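Local coordinates for protein putative prolyl-tRNA synthetase (PDB 5XIL) that probably charges tRNA(Pro) with L-proline at the expense of ATP, as a class II aminoacyl-tRNA synthetase that works in protein synthesis, at residues M282-I294 and V391-Y403. Numbering follows the deposited sequence.
Sequences MVMPPRVASTQVI and VAALLEDVHAQMY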
ATOM      1  N   MET A 282     -17.479 -19.687   2.122  1.00 15.47           N
ATOM      2  CA  MET A 282     -16.541 -19.045   1.170  1.00 14.12           C
ATOM      3  C   MET A 282     -15.602 -20.078   0.490  1.00 13.78           C
ATOM      4  O   MET A 282     -15.369 -21.168   1.009  1.00 12.61           O
ATOM      5  CB  MET A 282     -15.781 -17.973   1.934  1.00 14.51           C
ATOM      6  CG  MET A 282     -14.843 -17.111   1.081  1.00 16.39           C
ATOM      7  SD  MET A 282     -15.706 -16.467  -0.370  1.00 16.40           S
ATOM      8  CE  MET A 282     -14.429 -15.752  -1.439  1.00 18.50           C
ATOM      9  N   VAL A 283     -15.158 -19.778  -0.707  1.00 12.64           N
ATOM     10  CA  VAL A 283     -14.146 -20.500  -1.408  1.00 12.22           C
ATOM     11  C   VAL A 283     -13.143 -19.405  -1.840  1.00 13.68           C
ATOM     12  O   VAL A 283     -13.464 -18.607  -2.737  1.00 13.57           O
ATOM     13  CB  VAL A 283     -14.700 -21.255  -2.635  1.00 13.26           C
ATOM     14  CG1 VAL A 283     -13.606 -21.970  -3.404  1.00 14.58           C
ATOM     15  CG2 VAL A 283     -15.804 -22.273  -2.233  1.00 14.01           C
ATOM     16  N   MET A 284     -11.975 -19.331  -1.214  1.00 11.84           N
ATOM     17  CA  MET A 284     -11.039 -18.236  -1.456  0.61 11.25           C
ATOM     18  C   MET A 284     -10.165 -18.562  -2.667  1.00 11.76           C
ATOM     19  O   MET A 284      -9.476 -19.589  -2.670  1.00 12.49           O
ATOM     20  CB  MET A 284     -10.227 -17.967  -0.170  0.61 11.72           C
ATOM     21  CG  MET A 284      -9.415 -16.681  -0.031  0.61 11.49           C
ATOM     22  SD  MET A 284     -10.399 -15.188  -0.278  0.61 11.53           S
ATOM     23  CE  MET A 284     -11.090 -14.831   1.317  0.61 12.29           C
ATOM     24  N   PRO A 285     -10.144 -17.677  -3.670  1.00 11.40           N
ATOM     25  CA  PRO A 285      -9.156 -17.855  -4.706  1.00 12.04           C
ATOM     26  C   PRO A 285      -7.735 -17.892  -4.069  1.00 13.14           C
ATOM     27  O   PRO A 285      -7.378 -17.043  -3.236  1.00 13.22           O
ATOM     28  CB  PRO A 285      -9.342 -16.593  -5.591  1.00 11.42           C
ATOM     29  CG  PRO A 285     -10.727 -16.190  -5.319  1.00 11.61           C
ATOM     30  CD  PRO A 285     -10.873 -16.398  -3.859  1.00 11.85           C
ATOM     31  N   PRO A 286      -6.907 -18.851  -4.482  1.00 12.14           N
ATOM     32  CA  PRO A 286      -5.646 -19.073  -3.759  1.00 12.01           C
ATOM     33  C   PRO A 286      -4.633 -17.947  -3.803  1.00 11.35           C
ATOM     34  O   PRO A 286      -3.898 -17.764  -2.835  1.00 11.77           O
ATOM     35  CB  PRO A 286      -5.068 -20.340  -4.424  1.00 13.15           C
ATOM     36  CG  PRO A 286      -5.713 -20.453  -5.722  1.00 13.34           C
ATOM     37  CD  PRO A 286      -7.109 -19.809  -5.589  1.00 12.41           C
ATOM     38  N   ARG A 287      -4.630 -17.148  -4.870  1.00 10.95           N
ATOM     39  CA  ARG A 287      -3.707 -16.070  -4.957  1.00 10.89           C
ATOM     40  C   ARG A 287      -4.030 -14.947  -4.014  1.00 10.99           C
ATOM     41  O   ARG A 287      -3.143 -14.046  -3.770  1.00 10.84           O
ATOM     42  CB  ARG A 287      -3.495 -15.582  -6.401  1.00 11.49           C
ATOM     43  CG  ARG A 287      -2.971 -16.699  -7.329  1.00 13.29           C
ATOM     44  CD  ARG A 287      -3.134 -16.300  -8.782  1.00 15.52           C
ATOM     45  NE  ARG A 287      -2.653 -17.343  -9.714  1.00 18.08           N
ATOM     46  CZ  ARG A 287      -2.734 -17.265 -11.013  1.00 21.62           C
ATOM     47  NH1 ARG A 287      -3.272 -16.194 -11.560  1.00 17.54           N
ATOM     48  NH2 ARG A 287      -2.260 -18.274 -11.770  1.00 23.75           N
ATOM     49  N   VAL A 288      -5.234 -14.931  -3.406  1.00 10.14           N
ATOM     50  CA  VAL A 288      -5.487 -13.873  -2.437  1.00 10.54           C
ATOM     51  C   VAL A 288      -5.884 -14.441  -1.094  1.00 10.76           C
ATOM     52  O   VAL A 288      -6.439 -13.772  -0.257  1.00 11.41           O
ATOM     53  CB  VAL A 288      -6.586 -12.874  -2.972  1.00  9.92           C
ATOM     54  CG1 VAL A 288      -6.118 -12.156  -4.200  1.00 10.07           C
ATOM     55  CG2 VAL A 288      -7.928 -13.581  -3.224  1.00 10.02           C
ATOM     56  N   ALA A 289      -5.604 -15.709  -0.885  1.00 10.83           N
ATOM     57  CA  ALA A 289      -5.925 -16.363   0.373  1.00 11.19           C
ATOM     58  C   ALA A 289      -4.801 -16.108   1.404  1.00 12.77           C
ATOM     59  O   ALA A 289      -3.647 -16.467   1.152  1.00 12.69           O
ATOM     60  CB  ALA A 289      -6.152 -17.871   0.204  1.00 10.32           C
ATOM     61  N   SER A 290      -5.186 -15.504   2.524  1.00 12.83           N
ATOM     62  CA  SER A 290      -4.221 -15.109   3.519  1.00 14.10           C
ATOM     63  C   SER A 290      -3.517 -16.373   4.045  1.00 13.05           C
ATOM     64  O   SER A 290      -2.299 -16.364   4.295  1.00 12.84           O
ATOM     65  CB  SER A 290      -4.940 -14.434   4.670  1.00 14.09           C
ATOM     66  OG  SER A 290      -3.978 -14.056   5.584  1.00 17.05           O
ATOM     67  N   THR A 291      -4.311 -17.397   4.287  1.00 12.45           N
ATOM     68  CA  THR A 291      -3.833 -18.769   4.472  1.00 12.99           C
ATOM     69  C   THR A 291      -4.252 -19.586   3.266  1.00 13.20           C
ATOM     70  O   THR A 291      -5.416 -19.658   2.961  1.00 13.99           O
ATOM     71  CB  THR A 291      -4.341 -19.379   5.763  1.00 14.11           C
ATOM     72  OG1 THR A 291      -3.809 -18.603   6.818  1.00 13.29           O
ATOM     73  CG2 THR A 291      -3.914 -20.866   5.930  1.00 13.22           C
ATOM     74  N   GLN A 292      -3.286 -20.243   2.626  1.00 11.13           N
ATOM     75  CA  GLN A 292      -3.551 -21.043   1.428  1.00 11.16           C
ATOM     76  C   GLN A 292      -3.741 -22.529   1.805  1.00 11.92           C
ATOM     77  O   GLN A 292      -4.509 -23.261   1.173  1.00 12.62           O
ATOM     78  CB  GLN A 292      -2.380 -20.889   0.505  1.00 11.37           C
ATOM     79  CG  GLN A 292      -2.312 -19.527  -0.201  1.00 11.12           C
ATOM     80  CD  GLN A 292      -1.079 -19.384  -1.055  1.00 12.14           C
ATOM     81  OE1 GLN A 292       0.031 -19.711  -0.634  1.00 13.39           O
ATOM     82  NE2 GLN A 292      -1.263 -18.956  -2.288  1.00 12.24           N
ATOM     83  N   VAL A 293      -3.039 -22.931   2.845  1.00 12.50           N
ATOM     84  CA  VAL A 293      -3.092 -24.332   3.320  1.00 13.15           C
ATOM     85  C   VAL A 293      -3.203 -24.356   4.809  1.00 11.71           C
ATOM     86  O   VAL A 293      -2.405 -23.754   5.520  1.00 13.88           O
ATOM     87  CB  VAL A 293      -1.835 -25.122   2.911  1.00 14.04           C
ATOM     88  CG1 VAL A 293      -1.921 -26.558   3.437  1.00 15.93           C
ATOM     89  CG2 VAL A 293      -1.502 -25.000   1.442  1.00 14.30           C
ATOM     90  N   ILE A 294      -4.197 -25.059   5.326  1.00 11.44           N
ATOM     91  CA  ILE A 294      -4.315 -25.254   6.732  1.00 12.87           C
ATOM     92  C   ILE A 294      -3.952 -26.721   7.046  1.00 12.77           C
ATOM     93  O   ILE A 294      -4.453 -27.610   6.448  1.00 15.03           O
ATOM     94  CB  ILE A 294      -5.693 -24.915   7.277  1.00 13.07           C
ATOM     95  CG1 ILE A 294      -5.733 -24.895   8.819  1.00 14.36           C
ATOM     96  CG2 ILE A 294      -6.776 -25.831   6.761  1.00 13.83           C
ATOM     97  CD1 ILE A 294      -5.021 -23.734   9.415  1.00 15.18           C
ATOM     98  N   VAL A 391       2.626 -28.679  -3.781  1.00 13.98           N
ATOM     99  CA  VAL A 391       1.482 -27.982  -3.196  1.00 13.51           C
ATOM    100  C   VAL A 391       1.293 -26.638  -3.933  1.00 14.69           C
ATOM    101  O   VAL A 391       0.171 -26.241  -4.196  1.00 14.22           O
ATOM    102  CB  VAL A 391       1.714 -27.759  -1.701  1.00 13.81           C
ATOM    103  CG1 VAL A 391       0.635 -26.838  -1.090  1.00 14.05           C
ATOM    104  CG2 VAL A 391       1.643 -29.120  -1.015  1.00 14.54           C
ATOM    105  N   ALA A 392       2.379 -25.943  -4.225  1.00 13.61           N
ATOM    106  CA  ALA A 392       2.256 -24.697  -4.968  1.00 15.83           C
ATOM    107  C   ALA A 392       1.657 -24.974  -6.320  1.00 16.93           C
ATOM    108  O   ALA A 392       0.823 -24.162  -6.833  1.00 15.95           O
ATOM    109  CB  ALA A 392       3.599 -24.015  -5.097  1.00 18.13           C
ATOM    110  N   ALA A 393       2.009 -26.100  -6.951  1.00 16.22           N
ATOM    111  CA  ALA A 393       1.376 -26.400  -8.233  1.00 16.45           C
ATOM    112  C   ALA A 393      -0.092 -26.735  -8.095  1.00 15.91           C
ATOM    113  O   ALA A 393      -0.910 -26.363  -8.961  1.00 15.00           O
ATOM    114  CB  ALA A 393       2.100 -27.475  -9.053  1.00 18.44           C
ATOM    115  N   LEU A 394      -0.449 -27.464  -7.054  1.00 13.43           N
ATOM    116  CA  LEU A 394      -1.831 -27.733  -6.815  1.00 14.79           C
ATOM    117  C   LEU A 394      -2.658 -26.418  -6.579  1.00 14.58           C
ATOM    118  O   LEU A 394      -3.811 -26.328  -7.052  1.00 13.58           O
ATOM    119  CB  LEU A 394      -1.992 -28.598  -5.615  1.00 17.33           C
ATOM    120  CG  LEU A 394      -3.381 -28.994  -5.222  1.00 21.64           C
ATOM    121  CD1 LEU A 394      -4.224 -29.466  -6.394  1.00 26.06           C
ATOM    122  CD2 LEU A 394      -3.228 -30.089  -4.151  1.00 24.35           C
ATOM    123  N   LEU A 395      -2.064 -25.488  -5.859  1.00 13.99           N
ATOM    124  CA  LEU A 395      -2.709 -24.139  -5.717  1.00 14.97           C
ATOM    125  C   LEU A 395      -2.861 -23.425  -7.070  1.00 14.85           C
ATOM    126  O   LEU A 395      -3.845 -22.715  -7.304  1.00 14.27           O
ATOM    127  CB  LEU A 395      -1.945 -23.291  -4.741  1.00 14.72           C
ATOM    128  CG  LEU A 395      -2.082 -23.728  -3.305  1.00 14.37           C
ATOM    129  CD1 LEU A 395      -0.950 -23.008  -2.529  1.00 14.61           C
ATOM    130  CD2 LEU A 395      -3.472 -23.487  -2.688  1.00 13.34           C
ATOM    131  N   GLU A 396      -1.961 -23.613  -8.025  1.00 14.93           N
ATOM    132  CA  GLU A 396      -2.151 -22.983  -9.315  1.00 15.46           C
ATOM    133  C   GLU A 396      -3.244 -23.673 -10.068  1.00 15.66           C
ATOM    134  O   GLU A 396      -4.000 -23.032 -10.798  1.00 16.74           O
ATOM    135  CB  GLU A 396      -0.827 -22.930 -10.120  1.00 18.90           C
ATOM    136  CG  GLU A 396       0.077 -21.839  -9.632  1.00 21.29           C
ATOM    137  CD  GLU A 396      -0.483 -20.437  -9.954  1.00 25.75           C
ATOM    138  OE1 GLU A 396      -0.398 -19.994 -11.111  1.00 29.77           O
ATOM    139  OE2 GLU A 396      -1.025 -19.763  -9.065  1.00 26.19           O
ATOM    140  N   ASP A 397      -3.351 -25.007  -9.940  1.00 15.02           N
ATOM    141  CA  ASP A 397      -4.464 -25.717 -10.548  0.54 15.73           C
ATOM    142  C   ASP A 397      -5.805 -25.305  -9.948  1.00 14.26           C
ATOM    143  O   ASP A 397      -6.801 -25.160 -10.679  1.00 13.49           O
ATOM    144  CB  ASP A 397      -4.286 -27.243 -10.451  0.54 17.12           C
ATOM    145  CG  ASP A 397      -5.415 -27.958 -11.080  0.54 19.92           C
ATOM    146  OD1 ASP A 397      -5.599 -27.869 -12.319  0.54 20.91           O
ATOM    147  OD2 ASP A 397      -6.181 -28.534 -10.312  0.54 21.96           O
ATOM    148  N   VAL A 398      -5.836 -25.144  -8.646  1.00 14.41           N
ATOM    149  CA  VAL A 398      -7.019 -24.629  -8.005  1.00 13.15           C
ATOM    150  C   VAL A 398      -7.460 -23.271  -8.634  1.00 12.60           C
ATOM    151  O   VAL A 398      -8.667 -23.143  -8.970  1.00 12.53           O
ATOM    152  CB  VAL A 398      -6.841 -24.475  -6.515  1.00 13.22           C
ATOM    153  CG1 VAL A 398      -7.999 -23.614  -5.914  1.00 13.78           C
ATOM    154  CG2 VAL A 398      -6.765 -25.846  -5.825  1.00 13.10           C
ATOM    155  N   HIS A 399      -6.543 -22.328  -8.759  1.00 12.41           N
ATOM    156  CA  HIS A 399      -6.872 -21.068  -9.464  1.00 12.60           C
ATOM    157  C   HIS A 399      -7.500 -21.338 -10.836  1.00 12.41           C
ATOM    158  O   HIS A 399      -8.602 -20.800 -11.173  1.00 11.06           O
ATOM    159  CB  HIS A 399      -5.665 -20.182  -9.683  1.00 13.52           C
ATOM    160  CG  HIS A 399      -5.985 -18.902 -10.386  1.00 13.06           C
ATOM    161  ND1 HIS A 399      -6.471 -17.791  -9.706  1.00 13.93           N
ATOM    162  CD2 HIS A 399      -6.023 -18.585 -11.700  1.00 14.47           C
ATOM    163  CE1 HIS A 399      -6.733 -16.829 -10.578  1.00 12.93           C
ATOM    164  NE2 HIS A 399      -6.516 -17.295 -11.795  1.00 14.60           N
ATOM    165  N   ALA A 400      -6.822 -22.151 -11.625  1.00 12.58           N
ATOM    166  CA  ALA A 400      -7.265 -22.451 -12.959  1.00 12.35           C
ATOM    167  C   ALA A 400      -8.661 -23.047 -12.987  1.00 12.29           C
ATOM    168  O   ALA A 400      -9.478 -22.687 -13.854  1.00 11.23           O
ATOM    169  CB  ALA A 400      -6.262 -23.353 -13.727  1.00 12.70           C
ATOM    170  N   GLN A 401      -8.925 -23.975 -12.112  1.00 11.76           N
ATOM    171  CA  GLN A 401     -10.186 -24.631 -12.075  1.00 12.57           C
ATOM    172  C   GLN A 401     -11.332 -23.707 -11.636  1.00 12.41           C
ATOM    173  O   GLN A 401     -12.423 -23.759 -12.159  1.00 11.55           O
ATOM    174  CB  GLN A 401     -10.074 -25.884 -11.217  1.00 15.05           C
ATOM    175  CG  GLN A 401      -9.133 -26.919 -11.836  1.00 19.32           C
ATOM    176  CD  GLN A 401      -9.083 -28.238 -11.090  1.00 26.56           C
ATOM    177  OE1 GLN A 401     -10.079 -28.781 -10.744  1.00 39.34           O
ATOM    178  NE2 GLN A 401      -7.911 -28.765 -10.911  1.00 32.81           N
ATOM    179  N   MET A 402     -11.051 -22.875 -10.652  1.00 10.82           N
ATOM    180  CA  MET A 402     -12.078 -21.966 -10.165  1.00 10.67           C
ATOM    181  C   MET A 402     -12.462 -20.993 -11.263  1.00 10.45           C
ATOM    182  O   MET A 402     -13.668 -20.640 -11.387  1.00 10.44           O
ATOM    183  CB  MET A 402     -11.544 -21.166  -8.944  1.00 10.97           C
ATOM    184  CG  MET A 402     -11.482 -21.981  -7.675  1.00 10.66           C
ATOM    185  SD  MET A 402     -10.838 -21.051  -6.277  1.00 11.93           S
ATOM    186  CE  MET A 402     -12.203 -19.861  -6.051  1.00 14.04           C
ATOM    187  N   TYR A 403     -11.465 -20.497 -11.966  1.00 11.10           N
ATOM    188  CA  TYR A 403     -11.669 -19.542 -13.066  1.00 11.23           C
ATOM    189  C   TYR A 403     -12.498 -20.229 -14.142  1.00 12.53           C
ATOM    190  O   TYR A 403     -13.494 -19.672 -14.629  1.00  9.85           O
ATOM    191  CB  TYR A 403     -10.379 -18.991 -13.587  1.00 10.89           C
ATOM    192  CG  TYR A 403     -10.592 -18.094 -14.762  1.00 12.24           C
ATOM    193  CD1 TYR A 403     -11.102 -16.800 -14.586  1.00 13.76           C
ATOM    194  CD2 TYR A 403     -10.417 -18.558 -16.053  1.00 13.28           C
ATOM    195  CE1 TYR A 403     -11.380 -15.990 -15.691  1.00 13.79           C
ATOM    196  CE2 TYR A 403     -10.764 -17.789 -17.153  1.00 14.22           C
ATOM    197  CZ  TYR A 403     -11.206 -16.476 -16.947  1.00 14.82           C
ATOM    198  OH  TYR A 403     -11.505 -15.682 -18.013  1.00 15.27           O
TER
HETATM  199  O   HOH W   1      -6.494 -16.897  -7.006  1.00  9.56           O
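Pro286, in a short 3-10 turn, brings its CA within 6.2 Å of that of His399; after Arg287 the chain loops away from helix 391-403 and returns to it at Gln292 and Val293, where Val293, entering its strand, faces Val391. The pyrrolidine ring of Pro286 lies against the helix backbone, CG 3.3 Å from Leu395 O, with CB against Leu395 CD2 and the ring's outer carbons against Val398 CG1. Next to it Arg287 shows how one guanidinium can serve two partners in different directions. Side-on, Arg287 NE donates to the syn lone pair of Glu396 OE2 (3.0 Å) and Arg287 NH2 to Glu396 OE1 (2.6 Å), the second bond more tilted, in a salt bridge with the two planar groups nearly coplanar. The His399 imidazole lies flat over one face of the Arg287 guanidinium, planes 8° and centres 3.7 Å apart; His399 CG stands anti to the backbone N (chi1 -180°), which carries the ring out to the arginine. A water in the plane of that ring joins ND1 to Arg287 N, while Arg287 NH1 also bonds Gln188 O. In the fold, the linker leaving the class II catalytic core, whose helix 267-276 packs on Pro285, here meets the long helix 387-412 of the anticodon-binding domain before starting that domain's mixed sheet. Toward the core, Met402, bent at chi3 (68°), sets CE 3.7 Å from Val283 CG1 and also against Pro285. Toward the sheet, Leu395 CD1 rests on the amide of Gln292, whose NE2 donates to Pro286 O from above the carbonyl plane, and Val293 CG2 meets Val391 CG1 tip to tip at 3.8 Å.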